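Local structure of sensor protein (2OOL) at residues A[41-46]-A[57-62]; A[90-94]-A[121-125]; A[101-105]-A[308-312]; A[117-121]-A[132-137]; A[231-235]-A[303-307]. The protein senses light through a bound biliverdin held in this chromophore-binding PAS-GAF part of what is probably a histidine kinase. All coordinates share one frame; numbering follows the deposited sequence. Where two conformers were deposited one is given.

Contact 1: residues A[41-46]-A[57-62]; sequences PHGYLF and SVSANV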
# COMPACT_ATOMS: atom_id res chain seq x y z
N PRO A 41 20.00 4.76 -20.01
CA PRO A 41 21.16 4.49 -19.19
C PRO A 41 21.10 4.79 -17.68
O PRO A 41 22.12 4.66 -17.02
CB PRO A 41 22.26 5.35 -19.85
CG PRO A 41 21.55 6.48 -20.41
CD PRO A 41 20.12 6.06 -20.70
N HIS A 42 19.96 5.15 -17.10
CA HIS A 42 19.90 5.27 -15.64
C HIS A 42 19.94 3.85 -15.01
O HIS A 42 19.97 3.74 -13.80
CB HIS A 42 18.64 6.03 -15.18
CG HIS A 42 17.36 5.36 -15.57
ND1 HIS A 42 16.87 5.38 -16.86
CD2 HIS A 42 16.50 4.60 -14.86
CE1 HIS A 42 15.77 4.66 -16.92
NE2 HIS A 42 15.51 4.19 -15.72
N GLY A 43 19.90 2.79 -15.83
CA GLY A 43 19.88 1.39 -15.35
C GLY A 43 20.84 0.55 -16.20
O GLY A 43 21.44 1.06 -17.11
N TYR A 44 20.96 -0.73 -15.90
CA TYR A 44 21.80 -1.64 -16.68
C TYR A 44 21.02 -2.91 -17.06
O TYR A 44 20.20 -3.39 -16.29
CB TYR A 44 23.06 -2.03 -15.86
CG TYR A 44 23.88 -0.86 -15.36
CD1 TYR A 44 24.90 -0.31 -16.13
CD2 TYR A 44 23.64 -0.30 -14.10
CE1 TYR A 44 25.64 0.80 -15.66
CE2 TYR A 44 24.37 0.81 -13.64
CZ TYR A 44 25.36 1.35 -14.43
OH TYR A 44 26.12 2.41 -13.96
N LEU A 45 21.33 -3.50 -18.21
CA LEU A 45 20.59 -4.69 -18.67
C LEU A 45 21.51 -5.86 -19.01
O LEU A 45 22.54 -5.66 -19.66
CB LEU A 45 19.73 -4.33 -19.90
CG LEU A 45 18.82 -5.36 -20.54
CD1 LEU A 45 17.66 -4.64 -21.23
CD2 LEU A 45 19.56 -6.33 -21.54
N PHE A 46 21.11 -7.06 -18.59
CA PHE A 46 21.80 -8.30 -18.92
C PHE A 46 20.78 -9.27 -19.46
O PHE A 46 19.67 -9.37 -18.94
CB PHE A 46 22.38 -8.91 -17.67
CG PHE A 46 23.36 -8.03 -16.97
CD1 PHE A 46 24.73 -8.24 -17.14
CD2 PHE A 46 22.93 -6.99 -16.14
CE1 PHE A 46 25.65 -7.47 -16.47
CE2 PHE A 46 23.86 -6.17 -15.50
CZ PHE A 46 25.20 -6.39 -15.65
N SER A 57 24.17 -10.97 -23.41
CA SER A 57 24.26 -9.61 -23.92
C SER A 57 24.24 -8.64 -22.74
O SER A 57 23.69 -8.98 -21.69
CB SER A 57 23.05 -9.32 -24.82
OG SER A 57 22.95 -7.94 -25.12
N VAL A 58 24.83 -7.45 -22.94
CA VAL A 58 24.82 -6.38 -21.93
C VAL A 58 24.71 -5.06 -22.61
O VAL A 58 25.16 -4.91 -23.76
CB VAL A 58 26.14 -6.29 -21.04
CG1 VAL A 58 25.95 -7.00 -19.68
CG2 VAL A 58 27.34 -6.77 -21.78
N SER A 59 24.11 -4.12 -21.91
CA SER A 59 24.15 -2.71 -22.28
C SER A 59 25.59 -2.20 -22.11
O SER A 59 26.31 -2.58 -21.14
CB SER A 59 23.16 -1.88 -21.42
OG SER A 59 23.37 -2.04 -20.03
N ALA A 60 25.99 -1.36 -23.07
CA ALA A 60 27.35 -0.86 -23.18
C ALA A 60 27.78 -0.06 -21.96
O ALA A 60 28.97 -0.00 -21.67
CB ALA A 60 27.48 0.04 -24.43
N ASN A 61 26.81 0.62 -21.31
CA ASN A 61 27.06 1.40 -20.08
C ASN A 61 27.55 0.58 -18.90
O ASN A 61 28.10 1.11 -17.95
CB ASN A 61 25.82 2.27 -19.68
CG ASN A 61 24.61 1.45 -19.17
OD1 ASN A 61 24.43 0.31 -19.53
ND2 ASN A 61 23.79 2.07 -18.31
N VAL A 62 27.39 -0.74 -18.97
CA VAL A 62 28.01 -1.63 -18.00
C VAL A 62 29.54 -1.45 -17.91
O VAL A 62 30.12 -1.73 -16.88
CB VAL A 62 27.61 -3.08 -18.33
CG1 VAL A 62 28.50 -4.05 -17.74
CG2 VAL A 62 26.14 -3.30 -17.87
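The carboxamide of Asn61 reaches over to the loop entering strand 44-48, where its ND2 donates to Gly43 O at 2.8 Å, nearly straight at hydrogen (167°). That oxygen lies in the plane of the amide, although ND2 is tilted from the plane of the Gly43 carbonyl; the further bond from ND2 to Pro41 O is weak. The amide also lies against Tyr44, its plane 27° from that of the ring, while Asn61 O comes to the ring edge, 3.4 Å from Tyr44 CE1. At the other end of the amide, OD1 receives Ser59 OG at 2.6 Å. Because that hydroxyl spends its proton on Asn61, it meets Leu45 N as an acceptor, 3.1 Å from OG. The chi1 of Ser59, 55°, turns OG toward the neighbouring strand, and Ser59 N returns a bond to Leu45 O. Further out, a type I turn from Ser59 to Val62 brings Asn61 back toward segment 41-46, with Val62 CG2 packed 3.7 Å from Tyr44 CD1; Ser241 OG binds Asn61 N. At the open end of the PAS hairpin 44-48/55-59, serine and asparagine thus form a directed relay from Leu45 N to Gly43 O, satisfying buried peptide groups with side chains.

Contact 2: residues A[90-94]-A[121-125]; sequences LTHAL and ILHRH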
# COMPACT_ATOMS: atom_id res chain seq x y z
N LEU A 90 19.11 -14.30 -6.91
CA LEU A 90 18.82 -14.34 -8.34
C LEU A 90 18.47 -15.77 -8.75
O LEU A 90 17.39 -16.03 -9.31
CB LEU A 90 20.02 -13.85 -9.12
CG LEU A 90 19.96 -13.79 -10.65
CD1 LEU A 90 18.79 -12.93 -11.17
CD2 LEU A 90 21.29 -13.29 -11.22
N THR A 91 19.36 -16.70 -8.42
CA THR A 91 19.14 -18.12 -8.73
C THR A 91 17.79 -18.58 -8.15
O THR A 91 16.96 -19.06 -8.89
CB THR A 91 20.31 -18.96 -8.29
OG1 THR A 91 21.49 -18.51 -8.97
CG2 THR A 91 20.10 -20.41 -8.63
N HIS A 92 17.52 -18.35 -6.87
CA HIS A 92 16.19 -18.71 -6.33
C HIS A 92 15.03 -18.06 -7.11
O HIS A 92 13.98 -18.68 -7.28
CB HIS A 92 16.05 -18.34 -4.84
CG HIS A 92 14.77 -18.84 -4.22
ND1 HIS A 92 13.74 -18.01 -3.84
CD2 HIS A 92 14.34 -20.11 -3.96
CE1 HIS A 92 12.74 -18.73 -3.35
NE2 HIS A 92 13.08 -20.01 -3.40
N ALA A 93 15.18 -16.81 -7.55
CA ALA A 93 14.09 -16.13 -8.24
C ALA A 93 13.74 -16.84 -9.55
O ALA A 93 12.57 -17.03 -9.88
CB ALA A 93 14.45 -14.67 -8.50
N LEU A 94 14.76 -17.25 -10.29
CA LEU A 94 14.56 -17.94 -11.54
C LEU A 94 14.13 -19.40 -11.34
O LEU A 94 12.98 -19.74 -11.61
CB LEU A 94 15.85 -17.93 -12.33
CG LEU A 94 16.12 -16.77 -13.24
CD1 LEU A 94 16.69 -15.70 -12.49
CD2 LEU A 94 17.17 -17.30 -14.23
N ILE A 121 15.24 -6.32 -11.73
CA ILE A 121 13.94 -6.50 -12.37
C ILE A 121 14.14 -7.58 -13.43
O ILE A 121 14.81 -7.36 -14.41
CB ILE A 121 13.42 -5.20 -13.06
CG1 ILE A 121 13.61 -3.98 -12.17
CG2 ILE A 121 11.94 -5.38 -13.56
CD1 ILE A 121 12.68 -3.88 -11.08
N LEU A 122 13.53 -8.72 -13.19
CA LEU A 122 13.72 -9.94 -13.92
C LEU A 122 12.48 -10.24 -14.79
O LEU A 122 11.33 -10.06 -14.34
CB LEU A 122 13.84 -11.03 -12.86
CG LEU A 122 14.73 -12.22 -13.00
CD1 LEU A 122 16.05 -11.95 -13.74
CD2 LEU A 122 14.94 -12.68 -11.52
N HIS A 123 12.71 -10.69 -16.01
CA HIS A 123 11.62 -11.22 -16.82
C HIS A 123 12.06 -12.20 -17.90
O HIS A 123 13.21 -12.23 -18.32
CB HIS A 123 10.72 -10.11 -17.37
CG HIS A 123 11.18 -9.53 -18.67
ND1 HIS A 123 11.91 -8.37 -18.74
CD2 HIS A 123 10.91 -9.90 -19.95
CE1 HIS A 123 12.11 -8.06 -20.02
NE2 HIS A 123 11.51 -8.98 -20.77
N ARG A 124 11.09 -13.02 -18.31
CA ARG A 124 11.25 -14.07 -19.33
C ARG A 124 10.39 -13.75 -20.54
O ARG A 124 9.21 -13.54 -20.37
CB ARG A 124 10.70 -15.35 -18.78
CG ARG A 124 11.68 -16.21 -18.02
CD ARG A 124 11.04 -17.60 -17.82
NE ARG A 124 11.78 -18.42 -16.87
CZ ARG A 124 11.89 -18.17 -15.56
NH1 ARG A 124 11.29 -17.12 -15.00
NH2 ARG A 124 12.62 -18.99 -14.81
N HIS A 125 10.95 -13.71 -21.75
CA HIS A 125 10.18 -13.39 -22.98
C HIS A 125 11.10 -13.91 -24.09
O HIS A 125 12.33 -13.88 -23.95
CB HIS A 125 9.83 -11.85 -23.01
CG HIS A 125 9.11 -11.35 -24.25
ND1 HIS A 125 7.87 -11.83 -24.66
CD2 HIS A 125 9.45 -10.40 -25.16
CE1 HIS A 125 7.50 -11.21 -25.76
NE2 HIS A 125 8.44 -10.34 -26.09
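Leu122 pushes its branched end into helix 84-94 and meets three residues of the last turns, Leu90, Ala93 and Leu94. The closest apolar contacts are made by its methyls, CD2 above all. CD2 of Leu122 touches Ala93 CB at 3.6 Å and, equally near, comes within 3.6 Å of Leu94 CD1. The side chains of Leu94 and Leu122 run at about a right angle and meet methyl to methyl. Both methyls of Leu122, CD1 and CD2, stand 3.9 Å from Leu90 CD1; in Leu90, CG anti to the backbone N (chi1 -180°) swings that methyl toward the strand. Alanine suits position 93, since its CB points toward the strand and a short side chain lets the leucine come close.

The polar part is slight. Arg124 extends its chain from CG to NE and offers NH2, edge-on, to Leu94 O at 3.3 Å, a weak bond. This carbonyl belongs to the end of the helix, where the partial negative charge would probably favour a guanidinium. The stronger tie of Arg124 lies elsewhere, in a salt bridge from NE to Glu50.

The axes of segments 90-94 and 121-125 cross at -37°, 10.4 Å apart at closest approach, and the helix packs on one face of the PAS sheet. Ile105 of the adjoining edge strand touches both Ala93 and Leu122, Val129 and Leu131 of the neighbouring strand 128-134 also touch Leu122, and Leu53 covers Leu94 from a loop.

Contact 3: residues A[101-105]-A[308-312]; sequences AINPI and YEVRQ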
# COMPACT_ATOMS: atom_id res chain seq x y z
N ALA A 101 5.41 -12.42 -7.84
CA ALA A 101 5.67 -11.73 -6.57
C ALA A 101 7.11 -11.20 -6.44
O ALA A 101 7.36 -10.28 -5.66
CB ALA A 101 5.36 -12.65 -5.42
N ILE A 102 8.02 -11.75 -7.23
CA ILE A 102 9.45 -11.62 -6.99
C ILE A 102 10.02 -10.20 -7.19
O ILE A 102 10.86 -9.78 -6.39
CB ILE A 102 10.28 -12.65 -7.87
CG1 ILE A 102 10.55 -12.12 -9.32
CG2 ILE A 102 9.62 -14.04 -7.86
CD1 ILE A 102 10.08 -13.02 -10.51
N ASN A 103 9.59 -9.48 -8.23
CA ASN A 103 10.23 -8.22 -8.59
C ASN A 103 9.78 -7.13 -7.58
O ASN A 103 8.60 -7.10 -7.18
CB ASN A 103 9.85 -7.76 -10.00
CG ASN A 103 10.69 -8.42 -11.11
OD1 ASN A 103 11.81 -8.87 -10.90
ND2 ASN A 103 10.11 -8.46 -12.32
N PRO A 104 10.71 -6.24 -7.18
CA PRO A 104 12.13 -6.19 -7.44
C PRO A 104 12.90 -7.07 -6.44
O PRO A 104 12.41 -7.29 -5.32
CB PRO A 104 12.45 -4.71 -7.25
CG PRO A 104 11.58 -4.30 -6.16
CD PRO A 104 10.30 -5.08 -6.35
N ILE A 105 14.08 -7.51 -6.85
CA ILE A 105 14.97 -8.31 -6.04
C ILE A 105 16.18 -7.45 -5.73
O ILE A 105 16.71 -6.84 -6.63
CB ILE A 105 15.42 -9.56 -6.86
CG1 ILE A 105 14.19 -10.32 -7.38
CG2 ILE A 105 16.30 -10.48 -6.02
CD1 ILE A 105 14.34 -10.76 -8.82
N TYR A 308 10.76 1.29 -8.64
CA TYR A 308 9.87 0.27 -9.13
C TYR A 308 8.62 0.11 -8.25
O TYR A 308 7.50 -0.09 -8.77
CB TYR A 308 10.61 -1.04 -9.17
CG TYR A 308 9.92 -2.12 -9.96
CD1 TYR A 308 10.03 -2.14 -11.34
CD2 TYR A 308 9.21 -3.11 -9.34
CE1 TYR A 308 9.43 -3.15 -12.07
CE2 TYR A 308 8.61 -4.12 -10.06
CZ TYR A 308 8.71 -4.12 -11.42
OH TYR A 308 8.11 -5.13 -12.16
N GLU A 309 8.83 0.15 -6.93
CA GLU A 309 7.78 -0.07 -5.97
C GLU A 309 6.74 1.07 -6.02
O GLU A 309 5.55 0.82 -5.88
CB GLU A 309 8.33 -0.20 -4.53
CG GLU A 309 9.26 -1.42 -4.26
CD GLU A 309 10.75 -1.10 -4.41
OE1 GLU A 309 11.10 -0.26 -5.28
OE2 GLU A 309 11.56 -1.69 -3.65
N VAL A 310 7.19 2.31 -6.23
CA VAL A 310 6.26 3.41 -6.42
C VAL A 310 5.43 3.25 -7.70
O VAL A 310 4.23 3.56 -7.70
CB VAL A 310 6.93 4.79 -6.34
CG1 VAL A 310 5.91 5.91 -6.69
CG2 VAL A 310 7.48 5.02 -4.90
N ARG A 311 6.05 2.74 -8.76
CA ARG A 311 5.36 2.43 -10.01
C ARG A 311 4.36 1.32 -9.83
O ARG A 311 3.26 1.41 -10.39
CB ARG A 311 6.36 2.15 -11.17
CG ARG A 311 7.31 3.36 -11.37
CD ARG A 311 8.09 3.49 -12.66
NE ARG A 311 8.69 2.29 -13.21
CZ ARG A 311 9.90 1.81 -12.90
NH1 ARG A 311 10.66 2.37 -11.95
NH2 ARG A 311 10.37 0.75 -13.52
N GLN A 312 4.68 0.30 -9.03
CA GLN A 312 3.71 -0.75 -8.72
C GLN A 312 2.49 -0.18 -7.95
O GLN A 312 1.37 -0.72 -8.07
CB GLN A 312 4.31 -1.87 -7.90
CG GLN A 312 5.34 -2.75 -8.62
CD GLN A 312 5.90 -3.81 -7.68
OE1 GLN A 312 6.49 -3.51 -6.62
NE2 GLN A 312 5.68 -5.06 -8.05
O HOH W 1 7.11 -5.31 -4.65
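Pro104 and Tyr308 bring their CA atoms to 7.0 Å where the loop 101-105, bent by the cis peptide bond before Pro104, meets the first turn of helix 308-332. The proline ring packs on the tyrosine, its CD 3.7 Å from Tyr308 CD2. Further along the same ring, CE2 and OH are each about 3.8 Å from Asn103 CB. With CG anti to the backbone N (chi1 -166°), Tyr308 holds its ring out from the helix toward the loop. The Asn103 amide stands almost upright to that ring, the two planes 80° apart, consistent with its engagement elsewhere: ND2 donates to Leu122 O.

This contact belongs to the interface between the PAS and GAF domains of the bacteriophytochrome chromophore-binding module, here made by a PAS loop and the long helix 308-332 of the GAF part. Tyr308 also lies on Ile121 of the PAS sheet, so one aromatic side chain serves both loop and sheet.

At the CG end of the proline ring, Glu309 OE2 comes to 3.6 Å from Pro104 CG; a bend at chi2 (94°) folds the carboxylate toward the proline. Gln312 NE2 lies too far from Asn103 O to bond, and a water joins the two residues instead, donating firmly to Gln312 OE1 at 2.7 Å and weakly to Asn103 O. Arg150 and Arg154 of the second subunit pack on Glu309 and Gln312.

Contact 4: residues A[117-121]-A[132-137]; sequences AFNGI and ELEPRD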
# COMPACT_ATOMS: atom_id res chain seq x y z
N ALA A 117 24.39 -1.29 -4.77
CA ALA A 117 23.08 -1.88 -4.52
C ALA A 117 22.01 -1.36 -5.54
O ALA A 117 21.90 -0.15 -5.81
CB ALA A 117 22.61 -1.57 -3.03
N PHE A 118 21.22 -2.30 -6.03
CA PHE A 118 20.25 -2.12 -7.09
C PHE A 118 18.96 -2.87 -6.82
O PHE A 118 18.90 -3.78 -6.04
CB PHE A 118 20.76 -2.66 -8.41
CG PHE A 118 21.98 -1.96 -8.95
CD1 PHE A 118 21.85 -0.77 -9.67
CD2 PHE A 118 23.24 -2.52 -8.80
CE1 PHE A 118 22.96 -0.10 -10.15
CE2 PHE A 118 24.35 -1.89 -9.30
CZ PHE A 118 24.23 -0.68 -9.97
N ASN A 119 17.91 -2.43 -7.53
CA ASN A 119 16.66 -3.15 -7.66
C ASN A 119 16.84 -3.97 -8.91
O ASN A 119 17.01 -3.41 -10.00
CB ASN A 119 15.46 -2.20 -7.90
CG ASN A 119 14.70 -1.85 -6.66
OD1 ASN A 119 13.76 -1.03 -6.73
ND2 ASN A 119 15.03 -2.47 -5.55
N GLY A 120 16.74 -5.28 -8.76
CA GLY A 120 16.82 -6.19 -9.89
C GLY A 120 15.43 -6.55 -10.42
O GLY A 120 14.55 -7.04 -9.67
N ILE A 121 15.24 -6.32 -11.73
CA ILE A 121 13.94 -6.50 -12.37
C ILE A 121 14.14 -7.58 -13.43
O ILE A 121 14.81 -7.36 -14.41
CB ILE A 121 13.42 -5.20 -13.06
CG1 ILE A 121 13.61 -3.98 -12.17
CG2 ILE A 121 11.94 -5.38 -13.56
CD1 ILE A 121 12.68 -3.88 -11.08
N GLU A 132 17.29 -6.47 -15.32
CA GLU A 132 17.56 -5.06 -15.39
C GLU A 132 17.82 -4.52 -13.98
O GLU A 132 17.16 -4.92 -13.06
CB GLU A 132 16.38 -4.36 -16.04
CG GLU A 132 16.18 -4.72 -17.52
CD GLU A 132 14.94 -4.09 -18.12
OE1 GLU A 132 13.84 -4.60 -17.83
OE2 GLU A 132 15.07 -3.11 -18.87
N LEU A 133 18.81 -3.63 -13.86
CA LEU A 133 19.26 -3.09 -12.58
C LEU A 133 18.89 -1.65 -12.52
O LEU A 133 19.37 -0.86 -13.34
CB LEU A 133 20.79 -3.23 -12.48
CG LEU A 133 21.39 -4.62 -12.45
CD1 LEU A 133 22.87 -4.53 -12.10
CD2 LEU A 133 20.64 -5.50 -11.50
N GLU A 134 17.99 -1.29 -11.62
CA GLU A 134 17.51 0.09 -11.42
C GLU A 134 17.99 0.59 -10.07
O GLU A 134 18.26 -0.20 -9.21
CB GLU A 134 15.96 0.14 -11.36
CG GLU A 134 15.24 0.12 -12.70
CD GLU A 134 13.73 0.44 -12.61
OE1 GLU A 134 13.17 0.57 -11.47
OE2 GLU A 134 13.11 0.48 -13.71
N PRO A 135 17.97 1.92 -9.85
CA PRO A 135 18.19 2.42 -8.50
C PRO A 135 17.10 1.96 -7.54
O PRO A 135 15.95 1.74 -7.94
CB PRO A 135 18.14 3.95 -8.66
CG PRO A 135 18.16 4.23 -10.12
CD PRO A 135 17.69 2.99 -10.82
N ARG A 136 17.44 1.83 -6.28
CA ARG A 136 16.51 1.34 -5.30
C ARG A 136 15.52 2.39 -4.80
O ARG A 136 15.74 3.59 -4.91
CB ARG A 136 17.27 0.79 -4.08
CG ARG A 136 18.27 -0.30 -4.42
CD ARG A 136 18.64 -1.15 -3.22
NE ARG A 136 17.46 -1.76 -2.62
CZ ARG A 136 17.45 -2.46 -1.48
NH1 ARG A 136 18.59 -2.71 -0.82
NH2 ARG A 136 16.31 -2.96 -1.02
N ASP A 137 14.45 1.90 -4.19
CA ASP A 137 13.49 2.74 -3.55
C ASP A 137 14.13 3.47 -2.37
O ASP A 137 14.82 2.85 -1.55
CB ASP A 137 12.29 1.93 -3.07
CG ASP A 137 11.18 2.80 -2.52
OD1 ASP A 137 10.39 3.36 -3.31
OD2 ASP A 137 11.12 2.93 -1.28
O HOH W 2 20.27 1.99 -5.49
O HOH W 3 13.38 -7.02 -16.72
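Leu133 covers one face of the Phe118 ring, its CD1 3.9 Å above the plane and set toward the rim, a CH-pi contact 4.2 Å from the centroid. Leu133 CB joins it over the same face, while Glu134 O comes to the ring edge in plane. Phe118 CG lies anti to the carbonyl carbon (chi1 -64°), which turns a face of the ring to Leu133. With an alanine in place of Phe118, Leu133 would probably lose the surface it rests on and a gap would open toward Val109.

Four backbone bonds knit the strands: Asn119 exchanges N-H and C=O with Glu134, and Ile121 does so with Glu132. Between these hydrogen-bonded pairs, Gly120 faces Leu133, and lacking a side chain it adds no bulk beside the leucine. Past Pro135 the direct pairing gives way to a water, which donates to Ala117 O at 2.7 Å and accepts from Arg136 N. The aliphatic part of Arg136 meets the strand, CG 3.6 Å from Phe118 C. A second water ties Ile121 O to Glu132 OE1; the Glu132 carboxylate is gripped by Val261, Leu262 and Ser260, and that of Glu134 by a salt bridge to Arg311.

The segment axes lie 137° apart, a strongly twisted antiparallel hairpin, 114-125/128-134, whose strands are neighbours in the PAS sheet; Leu133 and Phe118 lie on one face of it, the glutamates on the face turned to the GAF side.

Contact 5: residues A[231-235]-A[303-307]; sequences RIIPD and PRFVS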
# COMPACT_ATOMS: atom_id res chain seq x y z
N ARG A 231 5.34 2.50 -17.98
CA ARG A 231 6.60 2.92 -18.60
C ARG A 231 7.07 4.24 -17.99
O ARG A 231 6.26 5.07 -17.60
CB ARG A 231 6.40 3.13 -20.11
CG ARG A 231 5.44 4.25 -20.45
CD ARG A 231 4.53 3.92 -21.62
NE ARG A 231 3.78 2.70 -21.36
CZ ARG A 231 2.52 2.66 -20.96
NH1 ARG A 231 1.95 1.49 -20.78
NH2 ARG A 231 1.82 3.75 -20.73
N ILE A 232 8.38 4.43 -17.92
CA ILE A 232 8.96 5.63 -17.42
C ILE A 232 10.13 6.08 -18.26
O ILE A 232 10.93 5.26 -18.74
CB ILE A 232 9.34 5.56 -15.90
CG1 ILE A 232 9.93 6.90 -15.41
CG2 ILE A 232 10.35 4.43 -15.59
CD1 ILE A 232 10.00 7.03 -13.85
N ILE A 233 10.22 7.41 -18.43
CA ILE A 233 11.33 8.05 -19.10
C ILE A 233 11.79 9.13 -18.13
O ILE A 233 11.33 10.23 -18.19
CB ILE A 233 10.91 8.71 -20.48
CG1 ILE A 233 10.06 7.73 -21.35
CG2 ILE A 233 12.17 9.24 -21.27
CD1 ILE A 233 9.18 8.41 -22.41
N PRO A 234 12.73 8.80 -17.21
CA PRO A 234 13.13 9.79 -16.20
C PRO A 234 13.83 11.04 -16.71
O PRO A 234 13.75 12.07 -16.04
CB PRO A 234 14.09 9.04 -15.30
CG PRO A 234 14.06 7.60 -15.71
CD PRO A 234 13.41 7.50 -17.06
N ASP A 235 14.55 10.92 -17.83
CA ASP A 235 15.26 11.99 -18.47
C ASP A 235 15.11 11.85 -19.96
O ASP A 235 15.67 10.90 -20.52
CB ASP A 235 16.75 11.96 -18.13
CG ASP A 235 17.51 13.23 -18.65
OD1 ASP A 235 16.95 14.09 -19.38
OD2 ASP A 235 18.69 13.37 -18.28
N PRO A 303 14.34 16.34 -15.17
CA PRO A 303 14.49 14.88 -15.03
C PRO A 303 14.17 14.30 -13.64
O PRO A 303 14.56 14.83 -12.66
CB PRO A 303 15.96 14.67 -15.37
CG PRO A 303 16.26 15.75 -16.35
CD PRO A 303 15.48 16.93 -15.88
N ARG A 304 13.51 13.15 -13.57
CA ARG A 304 13.16 12.57 -12.29
C ARG A 304 12.78 11.09 -12.34
O ARG A 304 11.93 10.70 -13.18
CB ARG A 304 12.00 13.33 -11.73
CG ARG A 304 11.54 12.83 -10.38
CD ARG A 304 10.54 13.84 -9.77
NE ARG A 304 10.05 13.31 -8.49
CZ ARG A 304 10.28 13.86 -7.31
NH1 ARG A 304 10.93 15.01 -7.23
NH2 ARG A 304 9.80 13.29 -6.21
N PHE A 305 13.30 10.31 -11.39
CA PHE A 305 13.09 8.87 -11.35
C PHE A 305 12.07 8.50 -10.30
O PHE A 305 11.98 9.14 -9.27
CB PHE A 305 14.40 8.14 -11.06
CG PHE A 305 14.29 6.62 -11.10
CD1 PHE A 305 14.43 5.87 -9.93
CD2 PHE A 305 14.05 5.96 -12.29
CE1 PHE A 305 14.34 4.49 -9.95
CE2 PHE A 305 13.94 4.58 -12.34
CZ PHE A 305 14.10 3.83 -11.14
N VAL A 306 11.31 7.47 -10.59
CA VAL A 306 10.33 6.93 -9.68
C VAL A 306 10.65 5.44 -9.51
O VAL A 306 10.82 4.71 -10.51
CB VAL A 306 8.85 7.13 -10.24
CG1 VAL A 306 7.81 6.59 -9.26
CG2 VAL A 306 8.59 8.59 -10.49
N SER A 307 10.82 5.00 -8.26
CA SER A 307 11.31 3.60 -8.02
C SER A 307 10.32 2.54 -8.47
O SER A 307 9.15 2.81 -8.65
CB SER A 307 11.60 3.37 -6.54
OG SER A 307 10.39 3.17 -5.82
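Asp235 lies alongside Pro303, and its atoms meet that ring one after another. CB comes within 3.9 Å of Pro303 CB, CG is beside Pro303 CG, and at the tip OD1 is 3.5 Å from Pro303 CG. Placing CG opposite the backbone N (chi1 -172°) lets the chain run beside the proline. OD1 also accepts from Gly237 N, the Asx-turn bond to which a short carboxylate suits itself. Replacing Asp235 by an alanine would probably leave Gly237 N without this acceptor and set the turn free to shift, with Pro303 losing part of its cover.

Pro234 carries the backbone link: its O accepts Arg304 N at 2.7 Å, bent to 147°. Its ring continues the packing, CB on Arg304 O and CG at the edge of the Phe305 ring, 3.8 Å from CD2. Ile232 extends CD1 to Val306, 3.8 Å from CB.

Strand 230-233, an edge of the GAF sheet, is thus fastened to the loop leading into helix 308-332. The last residue of the strand, Ile233, points its CB away from that loop and touches the biliverdin, as does Arg231, while Ile232 O accepts Gln40 NE2, consistent with the knotted passage of the N-terminal segment at the PAS-GAF junction of phytochromes.

From the N terminus, contact 1 closes first, a short hairpin loop in the PAS sheet. Contact 2 opens only afterwards, folding helix 84-94 back on strand 114-125, and contact 4 begins where it ends: they share Ile121, and contact 4 closes the next hairpin, whose strand 128-134 pairs with strand 44-48 of contact 1. Contact 3 starts between the segments of contact 2, so the two cross, and its long loop runs to helix 308-332, enclosing both contact 4 and contact 5. Contact 5 lies within the GAF domain. Contact 3 spans the two domains, and contact 5 touches the PAS side through His42 on Phe305 and Asp137 on Ser307.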